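Local atomic coordinates of ORF115 (WSSV285) (Wsv230) (Shrimp white spot syndrome virus, PDB entry 2ZUG), a protein that probably binds histones as a dimeric DNA mimic and so disrupts nucleosome assembly. Residues A8-V13 with Y43-K48. Numbering follows the deposited sequence.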
# COMPACT_ATOMS: atom_id res chain seq x y z
N ALA A 8 -8.81 8.81 3.63
CA ALA A 8 -7.49 8.26 3.38
C ALA A 8 -7.31 6.79 3.60
O ALA A 8 -7.91 6.22 4.52
CB ALA A 8 -6.48 8.99 4.19
N ASP A 9 -6.43 6.19 2.79
CA ASP A 9 -6.10 4.78 2.90
C ASP A 9 -5.66 4.55 4.34
O ASP A 9 -5.41 5.49 5.08
CB ASP A 9 -5.00 4.40 1.91
CG ASP A 9 -5.41 4.64 0.47
OD1 ASP A 9 -6.55 4.31 0.10
OD2 ASP A 9 -4.59 5.16 -0.30
N PHE A 10 -5.55 3.30 4.76
CA PHE A 10 -5.18 3.09 6.14
C PHE A 10 -4.84 1.64 6.38
O PHE A 10 -4.88 0.84 5.45
CB PHE A 10 -6.35 3.52 7.04
CG PHE A 10 -7.60 2.68 6.84
CD1 PHE A 10 -7.69 1.40 7.37
CD2 PHE A 10 -8.68 3.17 6.09
CE1 PHE A 10 -8.81 0.62 7.14
CE2 PHE A 10 -9.82 2.39 5.86
CZ PHE A 10 -9.89 1.12 6.38
N LEU A 11 -4.53 1.30 7.62
CA LEU A 11 -4.16 -0.08 7.92
C LEU A 11 -5.04 -0.73 8.96
O LEU A 11 -5.65 -0.07 9.79
CB LEU A 11 -2.72 -0.15 8.41
CG LEU A 11 -1.62 0.60 7.66
CD1 LEU A 11 -0.37 0.58 8.52
CD2 LEU A 11 -1.38 -0.03 6.28
N LEU A 12 -5.07 -2.06 8.90
CA LEU A 12 -5.81 -2.89 9.83
C LEU A 12 -4.74 -3.71 10.55
O LEU A 12 -4.01 -4.47 9.93
CB LEU A 12 -6.73 -3.88 9.11
CG LEU A 12 -8.00 -3.38 8.44
CD1 LEU A 12 -8.75 -4.56 7.96
CD2 LEU A 12 -8.83 -2.57 9.38
N VAL A 13 -4.66 -3.57 11.86
CA VAL A 13 -3.67 -4.31 12.60
C VAL A 13 -4.37 -5.17 13.61
O VAL A 13 -5.11 -4.64 14.43
CB VAL A 13 -2.73 -3.37 13.35
CG1 VAL A 13 -1.44 -4.09 13.63
CG2 VAL A 13 -2.51 -2.07 12.54
N TYR A 43 -2.53 -5.22 7.33
CA TYR A 43 -3.21 -5.18 6.05
C TYR A 43 -3.41 -3.73 5.67
O TYR A 43 -3.85 -2.88 6.47
CB TYR A 43 -4.56 -5.83 6.12
CG TYR A 43 -4.54 -7.27 5.79
CD1 TYR A 43 -4.02 -8.20 6.69
CD2 TYR A 43 -5.07 -7.73 4.60
CE1 TYR A 43 -4.05 -9.57 6.40
CE2 TYR A 43 -5.10 -9.08 4.29
CZ TYR A 43 -4.59 -9.99 5.20
OH TYR A 43 -4.65 -11.32 4.88
N MSE A 44 -3.08 -3.44 4.42
CA MSE A 44 -3.26 -2.10 3.91
C MSE A 44 -4.61 -2.13 3.24
O MSE A 44 -4.98 -3.10 2.54
CB MSE A 44 -2.20 -1.79 2.88
CG MSE A 44 -0.77 -2.06 3.34
SE MSE A 44 0.44 -2.50 1.82
CE MSE A 44 0.40 -0.74 0.85
N VAL A 45 -5.37 -1.06 3.48
CA VAL A 45 -6.68 -0.89 2.89
C VAL A 45 -6.59 0.36 2.05
O VAL A 45 -6.40 1.47 2.57
CB VAL A 45 -7.75 -0.71 3.98
CG1 VAL A 45 -9.12 -0.47 3.35
CG2 VAL A 45 -7.77 -1.93 4.87
N CYS A 46 -6.70 0.18 0.74
CA CYS A 46 -6.64 1.31 -0.19
C CYS A 46 -8.10 1.55 -0.69
O CYS A 46 -8.78 0.62 -1.13
CB CYS A 46 -5.61 1.00 -1.36
SG CYS A 46 -4.13 -0.19 -1.01
N LEU A 47 -8.57 2.79 -0.58
CA LEU A 47 -9.93 3.20 -0.97
C LEU A 47 -10.17 3.59 -2.44
O LEU A 47 -9.27 4.07 -3.11
CB LEU A 47 -10.36 4.39 -0.13
CG LEU A 47 -10.10 4.23 1.35
CD1 LEU A 47 -10.47 5.49 2.12
CD2 LEU A 47 -10.92 3.05 1.84
N LYS A 48 -11.39 3.40 -2.94
CA LYS A 48 -11.71 3.81 -4.31
C LYS A 48 -11.62 5.35 -4.34
O LYS A 48 -11.91 6.03 -3.35
CB LYS A 48 -13.14 3.38 -4.69
CG LYS A 48 -13.29 1.92 -5.11
CD LYS A 48 -14.76 1.51 -5.34
CE LYS A 48 -14.89 -0.00 -5.67
NZ LYS A 48 -16.25 -0.68 -5.48
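V45 and F10 face each other as an antiparallel hydrogen-bonded pair, and V45 gives up the most surface here, 83 Å². Two backbone bonds fix this pair: V45 N donates to F10 O at 2.8 Å, and F10 N returns a bond to V45 O at 3.0 Å. Their side chains leave the same face of the sheet and run side by side. With chi1 at 64°, F10 CG sits between its own backbone N and carbonyl carbon, which brings the ring over the valine; V45 CB lies 3.8 Å from the ring centroid and 22° off the normal, a CH-pi contact displaced toward the rim. The two valine methyls divide their work, CG1 meeting F10 CZ while CG2 reaches F10 CE1 and, at 3.9 Å, L12 CG. Two residues further along, L12 and Y43 are again hydrogen-bonded to each other in both directions, whereas the intervening L11–M44 pair is non-hydrogen-bonded and packs L11 CD2 on CG of the selenomethionine at 3.6 Å, on the other face.

Past the last bridge the ladder is continued by a side chain. D9 presents OD1 to L47 N at 2.6 Å, nearly along the C-O axis of the carboxylate; its OD2 forms a salt bridge with R34 of the second subunit, so the two carboxylate oxygens have separate partners, one in this chain and one in the second subunit.

The N-to-C directions of strands 10-13 and 43-47 differ by 147°; the two are the central strands of a four-stranded antiparallel sheet. Strand 30-35 flanks 42-47 and strand 72-74 flanks 10-13, while M24 of helix 20-25 covers F10 and V45; from the opposite face, M44 packs on M44 of the second subunit.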